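Crispr-associated protein Cas5, dvulg subtype (Xanthomonas oryzae pv. oryzae, PDB 3VZI) is probably a CRISPR-associated endoribonuclease of the Cas5d type, acting on CRISPR RNA in the microbial immune system. Local coordinates at residues A[180-184]-A[209-213]. Residues are numbered along the deposited sequence; the frame is centred on the assembly and turned at random.
Sequences ALSGE and MVDGL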
ATOM      1  N   ALA A 180      -2.485 -13.422 -16.689  1.00 56.32           N
ATOM      2  CA  ALA A 180      -2.150 -13.602 -15.278  1.00 54.48           C
ATOM      3  C   ALA A 180      -3.188 -13.015 -14.314  1.00 52.92           C
ATOM      4  O   ALA A 180      -3.216 -13.357 -13.132  1.00 51.23           O
ATOM      5  CB  ALA A 180      -0.784 -12.998 -14.998  1.00 55.44           C
ATOM      6  N   LEU A 181      -4.037 -12.117 -14.805  1.00 54.49           N
ATOM      7  CA  LEU A 181      -4.947 -11.407 -13.908  1.00 52.41           C
ATOM      8  C   LEU A 181      -6.433 -11.787 -14.046  1.00 54.27           C
ATOM      9  O   LEU A 181      -7.251 -11.468 -13.156  1.00 52.49           O
ATOM     10  CB  LEU A 181      -4.747  -9.901 -14.064  1.00 50.59           C
ATOM     11  CG  LEU A 181      -3.378  -9.374 -13.619  1.00 48.51           C
ATOM     12  CD1 LEU A 181      -3.262  -7.893 -13.948  1.00 48.38           C
ATOM     13  CD2 LEU A 181      -3.158  -9.621 -12.140  1.00 43.01           C
ATOM     14  N   SER A 182      -6.768 -12.490 -15.133  1.00 54.51           N
ATOM     15  CA  SER A 182      -8.168 -12.781 -15.440  1.00 56.18           C
ATOM     16  C   SER A 182      -8.743 -13.983 -14.679  1.00 58.36           C
ATOM     17  O   SER A 182      -8.001 -14.798 -14.115  1.00 58.73           O
ATOM     18  CB  SER A 182      -8.342 -12.975 -16.932  1.00 56.75           C
ATOM     19  OG  SER A 182      -7.491 -14.007 -17.338  1.00 55.39           O
ATOM     20  N   GLY A 183     -10.070 -14.077 -14.652  1.00 58.16           N
ATOM     21  CA  GLY A 183     -10.745 -15.145 -13.932  1.00 61.64           C
ATOM     22  C   GLY A 183     -10.883 -14.779 -12.472  1.00 65.22           C
ATOM     23  O   GLY A 183     -10.430 -13.711 -12.054  1.00 67.25           O
ATOM     24  N   GLU A 184     -11.532 -15.648 -11.700  1.00 67.30           N
ATOM     25  CA  GLU A 184     -11.674 -15.436 -10.266  1.00 63.75           C
ATOM     26  C   GLU A 184     -10.366 -15.917  -9.681  1.00 63.23           C
ATOM     27  O   GLU A 184      -9.853 -16.943 -10.099  1.00 71.21           O
ATOM     28  CB  GLU A 184     -12.837 -16.246  -9.682  1.00 68.60           C
ATOM     29  CG  GLU A 184     -13.950 -16.649 -10.654  1.00 79.50           C
ATOM     30  CD  GLU A 184     -15.209 -15.785 -10.559  1.00 85.83           C
ATOM     31  OE1 GLU A 184     -16.073 -15.898 -11.465  1.00 90.60           O
ATOM     32  OE2 GLU A 184     -15.354 -15.005  -9.585  1.00 82.54           O
ATOM     33  N   MET A 209     -10.117 -11.648  -6.476  1.00 49.51           N
ATOM     34  CA  MET A 209      -9.781 -10.839  -7.644  1.00 47.38           C
ATOM     35  C   MET A 209     -10.533 -11.384  -8.844  1.00 48.13           C
ATOM     36  O   MET A 209     -10.458 -12.592  -9.138  1.00 49.09           O
ATOM     37  CB  MET A 209      -8.276 -10.904  -7.885  1.00 46.58           C
ATOM     38  CG  MET A 209      -7.718  -9.807  -8.779  1.00 49.03           C
ATOM     39  SD  MET A 209      -5.908  -9.881  -8.860  1.00 53.01           S
ATOM     40  CE  MET A 209      -5.629 -11.369  -9.807  1.00 51.37           C
ATOM     41  N   VAL A 210     -11.272 -10.514  -9.525  1.00 44.83           N
ATOM     42  CA  VAL A 210     -11.996 -10.912 -10.740  1.00 45.32           C
ATOM     43  C   VAL A 210     -11.518 -10.033 -11.901  1.00 46.51           C
ATOM     44  O   VAL A 210     -11.769  -8.824 -11.910  1.00 48.27           O
ATOM     45  CB  VAL A 210     -13.529 -10.822 -10.530  1.00 43.02           C
ATOM     46  CG1 VAL A 210     -14.299 -10.961 -11.837  1.00 43.03           C
ATOM     47  CG2 VAL A 210     -13.978 -11.882  -9.553  1.00 40.58           C
ATOM     48  N   ASP A 211     -10.816 -10.635 -12.864  1.00 47.01           N
ATOM     49  CA  ASP A 211     -10.216  -9.891 -14.000  1.00 47.25           C
ATOM     50  C   ASP A 211      -9.426  -8.647 -13.530  1.00 45.93           C
ATOM     51  O   ASP A 211      -9.532  -7.567 -14.106  1.00 46.61           O
ATOM     52  CB  ASP A 211     -11.266  -9.519 -15.077  1.00 45.62           C
ATOM     53  CG  ASP A 211     -11.942 -10.744 -15.706  1.00 51.93           C
ATOM     54  OD1 ASP A 211     -11.264 -11.782 -15.884  1.00 56.85           O
ATOM     55  OD2 ASP A 211     -13.158 -10.689 -16.037  1.00 53.25           O
ATOM     56  N   GLY A 212      -8.640  -8.802 -12.473  1.00 45.80           N
ATOM     57  CA  GLY A 212      -7.888  -7.676 -11.898  1.00 43.88           C
ATOM     58  C   GLY A 212      -8.590  -6.933 -10.770  1.00 41.72           C
ATOM     59  O   GLY A 212      -7.935  -6.348  -9.892  1.00 40.88           O
ATOM     60  N   LEU A 213      -9.921  -6.968 -10.768  1.00 39.85           N
ATOM     61  CA  LEU A 213     -10.677  -6.152  -9.833  1.00 38.94           C
ATOM     62  C   LEU A 213     -10.804  -6.874  -8.518  1.00 40.21           C
ATOM     63  O   LEU A 213     -11.134  -8.056  -8.509  1.00 49.39           O
ATOM     64  CB  LEU A 213     -12.049  -5.878 -10.399  1.00 37.77           C
ATOM     65  CG  LEU A 213     -12.860  -4.737  -9.812  1.00 38.09           C
ATOM     66  CD1 LEU A 213     -12.057  -3.429  -9.750  1.00 36.61           C
ATOM     67  CD2 LEU A 213     -14.095  -4.591 -10.692  1.00 35.86           C
TER
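The carboxylate of D211 meets the backbone of the facing segment through one oxygen: OD1 accepts the N-H of G183, from OD1 to G183 N 2.9 Å, in a nearly straight bond of 164°. The donor comes in on the anti side of OD1 and lies 33° out of the carboxylate plane, while S182 CB approaches D211 OD1 at 3.3 Å. The D211 side chain sets out away from 180-184, but with CG beside its own backbone N and anti to the carbonyl carbon (chi1 -61°) its end swings back to G183. The other carboxylate, that of E184, lies alongside V210, both side chains leaving the sheet on the same face and E184 OE2 reaching V210 CG2 at 3.4 Å; this oxygen also forms a salt bridge with R208. G183 O accepts a hydrogen bond from D211 N at 3.2 Å, the donor standing above the carbonyl plane, so G183 and D211 grip each other through two bonds. These contacts close the open end of the antiparallel hairpin 184-194/202-210, where E184 and V210 form a non-hydrogen-bonded pair. Just beyond, a type I' turn from V210 to L213, with D211 and G212 at its corners, redirects the chain into strand 213-215, an edge of the five-stranded antiparallel sheet, consistent with the RRM-like fold of these proteins. Both corner residues have positive phi, as a type I' turn requires. G212 N makes a weak hydrogen bond to L181 O at 3.1 Å. On the buried side, M209 bends at chi3 to bring CE against L181 CD2 at 3.8 Å, the two side chains crossing at a slant, and both also pack on V60 of strand 51-60.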